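Side-chain contacts in putative molybdenum cofactor biosynthesis protein (Corynebacterium diphtheriae, PDB 2G2C), which probably takes part in molybdenum cofactor biosynthesis, as a member of the family of molybdopterin-binding domains, although its exact function is not established: residues G125-G128 with A133-I136; G69-I74 with N159-L164; S14-I17 with T21-N24; G77-R82 with Q86-T91. All blocks are in the same frame, centred on the assembly; numbering follows the deposited sequence. Where two conformers were deposited one is given.

Interaction 1 (G125-G128 with A133-I136)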
# COMPACT_ATOMS: atom_id res chain seq x y z
N GLY A 125 4.19 5.05 -5.21
CA GLY A 125 4.11 6.35 -5.89
C GLY A 125 3.19 7.29 -5.18
O GLY A 125 2.50 6.88 -4.22
N VAL A 126 3.12 8.54 -5.67
CA VAL A 126 2.17 9.50 -5.06
C VAL A 126 1.13 9.93 -6.08
O VAL A 126 1.37 9.84 -7.28
CB VAL A 126 2.90 10.77 -4.51
CG1 VAL A 126 3.83 10.43 -3.36
CG2 VAL A 126 3.72 11.47 -5.59
N THR A 127 -0.03 10.38 -5.58
CA THR A 127 -1.17 10.69 -6.46
C THR A 127 -1.19 12.14 -6.91
O THR A 127 -2.05 12.54 -7.68
CB THR A 127 -2.52 10.40 -5.80
OG1 THR A 127 -2.62 11.27 -4.67
CG2 THR A 127 -2.63 8.90 -5.44
N GLY A 128 -0.22 12.92 -6.47
CA GLY A 128 -0.13 14.35 -6.77
C GLY A 128 1.12 14.90 -6.14
O GLY A 128 1.94 14.13 -5.60
N ALA A 133 -2.10 15.21 -1.77
CA ALA A 133 -1.65 13.98 -2.46
C ALA A 133 -1.49 12.84 -1.47
O ALA A 133 -1.17 13.09 -0.31
CB ALA A 133 -0.34 14.24 -3.20
N ALA A 134 -1.72 11.61 -1.95
CA ALA A 134 -1.53 10.42 -1.14
C ALA A 134 -0.33 9.62 -1.64
O ALA A 134 0.02 9.67 -2.83
CB ALA A 134 -2.76 9.56 -1.18
N LEU A 135 0.29 8.89 -0.73
CA LEU A 135 1.33 7.91 -1.05
C LEU A 135 0.70 6.52 -1.05
O LEU A 135 0.02 6.17 -0.09
CB LEU A 135 2.38 7.95 0.05
CG LEU A 135 3.48 6.88 -0.01
CD1 LEU A 135 4.40 7.07 -1.25
CD2 LEU A 135 4.28 6.96 1.30
N ILE A 136 0.89 5.74 -2.11
CA ILE A 136 0.35 4.39 -2.19
C ILE A 136 1.55 3.46 -2.30
O ILE A 136 2.49 3.73 -3.09
CB ILE A 136 -0.58 4.23 -3.41
CG1 ILE A 136 -1.67 5.30 -3.40
CG2 ILE A 136 -1.20 2.82 -3.44
CD1 ILE A 136 -2.60 5.20 -4.56
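The first torsion of Thr127 (chi1 63°) sets OG1 between its own backbone N and carbonyl carbon, from where the hydroxyl oxygen reaches across to the backbone of Ala134. There it accepts from Ala134 N at 2.9 Å along an almost straight bond, 178° at the hydrogen. The same torsion leaves Thr127 CG2 anti to the carbonyl carbon, and this methyl meets Ile136 CD1 at 3.8 Å, the two side chains crossing at about a right angle. A backbone bond runs the other way, Thr127 N donating to Ala134 O at 2.8 Å in the carbonyl plane, so Thr127 grips Ala134 through both its amide and its hydroxyl. Ala134 O also receives the CA-H of Val126, at 3.1 Å from Val126 CA. The setting is the loop end of a beta hairpin made by strands 124-126 and 135-139, where Gly125 and Ile136 form an antiparallel hydrogen-bonded pair and Val126 and Leu135 the non-hydrogen-bonded pair beside it. Ile136 N donates to Gly125 O at 2.9 Å and Gly125 N to Ile136 O at 3.0 Å. On the face carrying Val126 and Leu135, Val126 CG1 touches Leu135 CD1 at 4.0 Å beneath helix 157-165, while Ala134 and Ile136 face helix 55-67. Toward the turn, Ala133 CB lies 3.3 Å from Gly128 O, a carbonyl oxygen that is buried here without a polar partner.

Interaction 2 (G69-I74 with N159-L164)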
# COMPACT_ATOMS: atom_id res chain seq x y z
N GLY A 69 -10.31 10.41 2.29
CA GLY A 69 -9.27 11.29 2.78
C GLY A 69 -7.96 10.60 3.14
O GLY A 69 -7.07 11.23 3.73
N ALA A 70 -7.83 9.30 2.84
CA ALA A 70 -6.53 8.66 3.15
C ALA A 70 -5.39 9.28 2.34
O ALA A 70 -5.51 9.51 1.13
CB ALA A 70 -6.61 7.18 2.86
N ARG A 71 -4.31 9.57 3.07
CA ARG A 71 -3.10 10.06 2.41
C ARG A 71 -1.97 9.02 2.37
O ARG A 71 -0.95 9.25 1.76
CB ARG A 71 -2.63 11.39 3.00
CG ARG A 71 -3.66 12.51 2.74
CD ARG A 71 -3.04 13.85 3.04
NE ARG A 71 -1.90 14.17 2.17
CZ ARG A 71 -0.88 14.96 2.51
NH1 ARG A 71 -0.86 15.59 3.71
NH2 ARG A 71 0.12 15.13 1.64
N PHE A 72 -2.19 7.87 3.03
CA PHE A 72 -1.23 6.77 2.96
C PHE A 72 -2.07 5.53 2.78
O PHE A 72 -2.95 5.27 3.61
CB PHE A 72 -0.39 6.68 4.24
CG PHE A 72 0.51 5.48 4.26
CD1 PHE A 72 1.43 5.27 3.24
CD2 PHE A 72 0.44 4.53 5.27
CE1 PHE A 72 2.27 4.14 3.23
CE2 PHE A 72 1.28 3.38 5.25
CZ PHE A 72 2.19 3.21 4.25
N ILE A 73 -1.86 4.83 1.68
CA ILE A 73 -2.60 3.62 1.39
C ILE A 73 -1.60 2.53 1.17
O ILE A 73 -0.70 2.69 0.33
CB ILE A 73 -3.46 3.80 0.10
CG1 ILE A 73 -4.49 4.92 0.32
CG2 ILE A 73 -4.12 2.47 -0.27
CD1 ILE A 73 -5.34 5.28 -0.92
N ILE A 74 -1.72 1.44 1.93
CA ILE A 74 -0.81 0.31 1.73
C ILE A 74 -1.66 -0.92 1.36
O ILE A 74 -2.65 -1.21 2.03
CB ILE A 74 0.11 0.08 2.93
CG1 ILE A 74 1.12 -1.06 2.60
CG2 ILE A 74 -0.69 -0.20 4.18
CD1 ILE A 74 2.45 -0.96 3.37
N ASN A 159 9.84 12.40 5.30
CA ASN A 159 10.42 13.17 4.20
C ASN A 159 9.46 13.33 3.03
O ASN A 159 9.37 14.40 2.42
CB ASN A 159 11.72 12.51 3.78
CG ASN A 159 12.67 12.34 4.95
OD1 ASN A 159 13.44 13.25 5.23
ND2 ASN A 159 12.55 11.24 5.69
N ILE A 160 8.74 12.26 2.71
CA ILE A 160 7.71 12.32 1.66
C ILE A 160 6.64 13.36 2.02
O ILE A 160 6.32 14.24 1.18
CB ILE A 160 7.11 10.96 1.38
CG1 ILE A 160 8.23 10.06 0.81
CG2 ILE A 160 5.93 11.08 0.40
CD1 ILE A 160 7.86 8.58 0.59
N PHE A 161 6.07 13.29 3.23
CA PHE A 161 4.99 14.20 3.56
C PHE A 161 5.49 15.62 3.78
O PHE A 161 4.79 16.58 3.45
CB PHE A 161 4.16 13.66 4.72
CG PHE A 161 3.26 12.52 4.30
CD1 PHE A 161 2.14 12.76 3.52
CD2 PHE A 161 3.60 11.21 4.57
CE1 PHE A 161 1.35 11.70 3.08
CE2 PHE A 161 2.80 10.15 4.12
CZ PHE A 161 1.66 10.41 3.38
N GLU A 162 6.70 15.76 4.29
CA GLU A 162 7.26 17.10 4.37
C GLU A 162 7.38 17.71 2.96
O GLU A 162 7.07 18.90 2.77
CB GLU A 162 8.63 17.12 5.06
CG GLU A 162 9.23 18.51 5.22
CD GLU A 162 10.41 18.51 6.18
OE1 GLU A 162 10.99 19.60 6.42
OE2 GLU A 162 10.74 17.41 6.70
N GLY A 163 7.85 16.92 1.98
CA GLY A 163 7.94 17.36 0.58
C GLY A 163 6.57 17.69 -0.01
O GLY A 163 6.38 18.76 -0.63
N LEU A 164 5.60 16.80 0.18
CA LEU A 164 4.29 17.04 -0.43
C LEU A 164 3.63 18.25 0.20
O LEU A 164 2.89 18.99 -0.48
CB LEU A 164 3.36 15.84 -0.26
CG LEU A 164 3.77 14.55 -0.98
CD1 LEU A 164 2.89 13.36 -0.60
CD2 LEU A 164 3.69 14.79 -2.49
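Arg71 O is approached from two directions by quite different groups: the backbone N of Leu135 gives it a hydrogen bond from the neighbouring strand, and the ring of Phe161 presents its edge. Phe161 CZ stands 3.3 Å from Arg71 O, with the oxygen near the plane of the ring, so that the slightly positive rim of the aromatic ring faces the carbonyl oxygen. The other end of Arg71 meets the same ring differently. Its chain bends at chi3 (63°) and turns a face of the guanidinium to the edge of Phe161, with CD1 lying 3.6 Å above the guanidinium plane and offset toward its rim. The two planes are 88° apart, so the groups are not stacked. Helix 157-165 here packs against the start of strand 72-76 in the mixed sheet of the probable molybdopterin-binding domain, Phe161 making most of the contact on the helix side. Leu164, one turn further along the helix, places CB at the guanidinium edge, 3.8 Å from Arg71 NH2. That nitrogen also forms a salt bridge with Asp165, while Arg71 NE donates to Ala133 O; together these bonds hold the guanidinium in position beside the ring. Deeper in, Phe72 CB comes within 4.3 Å of Phe161 CZ, and both phenylalanines reach Ile6 on strand 5-13.

Interaction 3 (S14-I17 with T21-N24)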
# COMPACT_ATOMS: atom_id res chain seq x y z
N SER A 14 -6.76 -10.59 -1.60
CA SER A 14 -6.64 -12.05 -1.47
C SER A 14 -7.97 -12.72 -1.58
O SER A 14 -8.87 -12.40 -0.82
CB SER A 14 -6.10 -12.40 -0.07
OG SER A 14 -6.18 -13.82 0.19
N ASP A 15 -8.09 -13.64 -2.52
CA ASP A 15 -9.32 -14.41 -2.67
C ASP A 15 -9.62 -15.20 -1.40
O ASP A 15 -10.73 -15.13 -0.88
CB ASP A 15 -9.22 -15.31 -3.89
CG ASP A 15 -9.32 -14.51 -5.19
OD1 ASP A 15 -9.81 -13.38 -5.12
OD2 ASP A 15 -8.97 -15.05 -6.26
N ARG A 16 -8.61 -15.89 -0.87
CA ARG A 16 -8.82 -16.78 0.30
C ARG A 16 -9.14 -16.00 1.57
O ARG A 16 -10.02 -16.39 2.35
CB ARG A 16 -7.62 -17.69 0.51
CG ARG A 16 -7.32 -18.68 -0.64
CD ARG A 16 -8.01 -20.01 -0.45
NE ARG A 16 -7.78 -20.57 0.89
CZ ARG A 16 -8.19 -21.76 1.30
NH1 ARG A 16 -8.87 -22.57 0.48
NH2 ARG A 16 -7.91 -22.16 2.54
N ILE A 17 -8.47 -14.88 1.80
CA ILE A 17 -8.82 -14.11 2.98
C ILE A 17 -10.22 -13.51 2.79
O ILE A 17 -11.02 -13.49 3.74
CB ILE A 17 -7.76 -13.01 3.29
CG1 ILE A 17 -6.38 -13.67 3.46
CG2 ILE A 17 -8.17 -12.20 4.53
CD1 ILE A 17 -5.22 -12.69 3.55
N THR A 21 -11.47 -18.23 4.39
CA THR A 21 -10.80 -19.51 4.56
C THR A 21 -9.30 -19.37 4.89
O THR A 21 -8.61 -20.37 5.12
CB THR A 21 -10.98 -20.39 3.31
OG1 THR A 21 -10.47 -19.70 2.18
CG2 THR A 21 -12.47 -20.68 3.09
N ARG A 22 -8.81 -18.14 4.88
CA ARG A 22 -7.44 -17.84 5.28
C ARG A 22 -7.45 -16.63 6.20
O ARG A 22 -8.26 -15.72 6.02
CB ARG A 22 -6.57 -17.60 4.05
CG ARG A 22 -5.08 -17.62 4.33
CD ARG A 22 -4.23 -17.86 3.07
NE ARG A 22 -4.63 -19.01 2.25
CZ ARG A 22 -4.82 -20.27 2.67
NH1 ARG A 22 -4.69 -20.60 3.95
NH2 ARG A 22 -5.16 -21.20 1.80
N GLU A 23 -6.59 -16.65 7.21
CA GLU A 23 -6.50 -15.59 8.22
C GLU A 23 -5.91 -14.31 7.65
O GLU A 23 -4.94 -14.37 6.88
CB GLU A 23 -5.61 -16.02 9.40
CG GLU A 23 -6.22 -17.05 10.35
CD GLU A 23 -5.72 -16.89 11.79
OE1 GLU A 23 -5.33 -17.92 12.41
OE2 GLU A 23 -5.72 -15.75 12.30
N ASN A 24 -6.47 -13.16 8.03
CA ASN A 24 -5.87 -11.90 7.64
C ASN A 24 -4.71 -11.59 8.62
O ASN A 24 -4.92 -11.05 9.70
CB ASN A 24 -6.92 -10.80 7.61
CG ASN A 24 -6.37 -9.45 7.13
OD1 ASN A 24 -5.14 -9.28 6.93
ND2 ASN A 24 -7.27 -8.51 6.93
O HOH W 1 -10.48 -14.20 6.54
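Ile17 packs onto the chain at Asn24 where the short helix 15-19, N-capped by Ser14, runs into the loop before helix 26-34. This is the close half of the contact. Ile17 CG2, set anti to its backbone N, lies 3.6 Å from Asn24 CB, the two side chains crossing at about a right angle, and both residues also touch Val12 and Val50 of the sheet. The amide oxygen of Asn24 turns away to accept from Leu27 N in the next helix. The cap itself is firm, Ile17 N donating to Ser14 OG at 3.0 Å and 171°.

The outer half is looser and faces solvent. Arg16 O receives weak bonds from Thr21 N at 3.1 Å and Arg22 N at 3.3 Å, neither well directed. Thr21 OG1 sits 3.1 Å above one face of the Arg16 guanidinium. Arg22 is modelled in two conformers; in the one given its guanidinium runs nearly parallel to that of Arg16, but both this setting and the very short approach between the like charges are doubtful. A water bridges the two segments, donating to Ile17 O at 2.9 Å and to Arg22 O at 2.7 Å.

Interaction 4 (G77-R82 with Q86-T91). With NA (sodium ion), chain B.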
# COMPACT_ATOMS: atom_id res chain seq x y z
N GLY A 77 -0.64 -7.91 -1.29
CA GLY A 77 -1.10 -8.96 -2.16
C GLY A 77 -1.44 -8.53 -3.58
O GLY A 77 -1.58 -7.34 -3.88
N GLY A 78 -1.58 -9.54 -4.43
CA GLY A 78 -1.97 -9.32 -5.83
C GLY A 78 -0.88 -8.76 -6.72
O GLY A 78 -1.17 -8.17 -7.77
N THR A 79 0.38 -8.99 -6.35
CA THR A 79 1.50 -8.44 -7.12
C THR A 79 2.24 -9.42 -8.04
O THR A 79 3.20 -9.01 -8.69
CB THR A 79 2.55 -7.77 -6.18
OG1 THR A 79 3.17 -8.77 -5.36
CG2 THR A 79 1.90 -6.70 -5.26
N GLY A 80 1.84 -10.69 -8.06
CA GLY A 80 2.50 -11.68 -8.94
C GLY A 80 2.03 -11.59 -10.39
O GLY A 80 1.49 -10.57 -10.84
N ILE A 81 2.20 -12.69 -11.11
CA ILE A 81 2.04 -12.71 -12.56
C ILE A 81 0.75 -13.43 -13.03
O ILE A 81 0.43 -13.41 -14.23
CB ILE A 81 3.30 -13.28 -13.30
CG1 ILE A 81 3.41 -12.70 -14.74
CG2 ILE A 81 3.35 -14.80 -13.21
CD1 ILE A 81 3.66 -11.15 -14.77
N ARG A 82 0.01 -14.05 -12.10
CA ARG A 82 -1.30 -14.62 -12.43
C ARG A 82 -2.18 -13.56 -13.08
O ARG A 82 -2.05 -12.36 -12.79
CB ARG A 82 -1.99 -15.14 -11.17
CG ARG A 82 -1.36 -16.38 -10.56
CD ARG A 82 -2.30 -17.05 -9.54
NE ARG A 82 -3.66 -17.23 -10.07
CZ ARG A 82 -4.55 -18.11 -9.62
NH1 ARG A 82 -4.25 -18.95 -8.63
NH2 ARG A 82 -5.75 -18.16 -10.18
N GLN A 86 -3.50 -8.08 -10.22
CA GLN A 86 -3.56 -6.79 -10.93
C GLN A 86 -3.39 -5.60 -9.95
O GLN A 86 -3.72 -4.46 -10.28
CB GLN A 86 -4.89 -6.67 -11.67
CG GLN A 86 -5.09 -7.65 -12.81
CD GLN A 86 -4.17 -7.40 -13.99
OE1 GLN A 86 -3.59 -8.36 -14.58
NE2 GLN A 86 -3.98 -6.13 -14.31
N THR A 87 -2.85 -5.87 -8.75
CA THR A 87 -2.67 -4.75 -7.83
C THR A 87 -1.76 -3.65 -8.40
O THR A 87 -2.12 -2.48 -8.32
CB THR A 87 -2.17 -5.21 -6.47
OG1 THR A 87 -3.13 -6.16 -5.98
CG2 THR A 87 -1.98 -4.04 -5.51
N PRO A 88 -0.61 -4.01 -8.98
CA PRO A 88 0.28 -2.95 -9.51
C PRO A 88 -0.43 -2.15 -10.64
O PRO A 88 -0.28 -0.92 -10.70
CB PRO A 88 1.51 -3.73 -10.03
CG PRO A 88 1.45 -5.01 -9.20
CD PRO A 88 -0.02 -5.35 -9.19
N GLU A 89 -1.14 -2.85 -11.53
CA GLU A 89 -1.83 -2.18 -12.65
C GLU A 89 -2.92 -1.24 -12.10
O GLU A 89 -3.05 -0.07 -12.51
CB GLU A 89 -2.46 -3.20 -13.62
CG GLU A 89 -1.43 -4.04 -14.42
CD GLU A 89 -0.79 -5.25 -13.66
OE1 GLU A 89 -0.92 -5.41 -12.42
OE2 GLU A 89 -0.14 -6.06 -14.37
N ALA A 90 -3.71 -1.76 -11.16
CA ALA A 90 -4.76 -0.94 -10.56
C ALA A 90 -4.13 0.30 -9.88
O ALA A 90 -4.61 1.44 -10.00
CB ALA A 90 -5.59 -1.78 -9.53
N THR A 91 -3.05 0.08 -9.16
CA THR A 91 -2.40 1.17 -8.47
C THR A 91 -1.87 2.23 -9.43
O THR A 91 -2.03 3.43 -9.20
CB THR A 91 -1.27 0.63 -7.57
OG1 THR A 91 -1.84 -0.29 -6.62
CG2 THR A 91 -0.51 1.80 -6.85
NA NA B . 1.73 -10.54 -3.67
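The glycine-rich turn Gly77-Gly78-Thr79-Gly80, which follows strand 72-76 and is a recurrent sequence feature of this family, is held against the first turn of helix 87-92. In relatives such a loop lies at the molybdopterin site, and a similar role here is plausible though not established. Thr87 does most of the holding. Its OG1, placed anti to the carbonyl carbon (chi1 -57°), donates to Gly77 O at 2.9 Å, and its backbone N donates to Gly78 O at 3.0 Å with an N-H...O angle of 151°. Neither donor lies exactly in its carbonyl plane, the first tilted by 20° and the second somewhat more. Successive carbonyls of the turn are therefore bound by one residue at the helix start. Gly77 and Gly78 both have positive phi, and the bare CA of Gly78 lets the threonine hydroxyl come in close. Pro88 lies alongside, its CD 3.4 Å from Gly78 O and its CG 4.0 Å from Thr79 CA. On the other side of the loop, Thr79 OG1 binds a sodium ion at 2.8 Å. One turn along the helix, Thr91 OG1 donates to Thr87 O at 2.8 Å from above the carbonyl plane. Helix 87-92 then lies between helix 55-67, reached by Ala90 and Thr91, and strand 135-139, where Asn138 touches Thr87 and bonds to Thr91 OG1.

How the interactions relate
Along the chain, interaction 3 closes first; interaction 2 then opens and spans interactions 4 and 1 in turn before it closes on helix 157-165. Measured between centres, as are all distances here, interactions 1 and 2 sit about 6 Å apart and share the sheet through neighbouring strands 72-76 and 135-139. Interaction 4 follows on from the far end of the first of these strands. It lies about 21 Å from interaction 2 and about 17 Å from interaction 1, which it meets where Ile136 packs on Thr91. Interaction 3 is about 16 Å from interaction 4 and about 27 Å from interaction 1. Interactions 1 and 2 thus lie toward one end of the sheet, and interactions 3 and 4 toward the other, near the bound sodium ion.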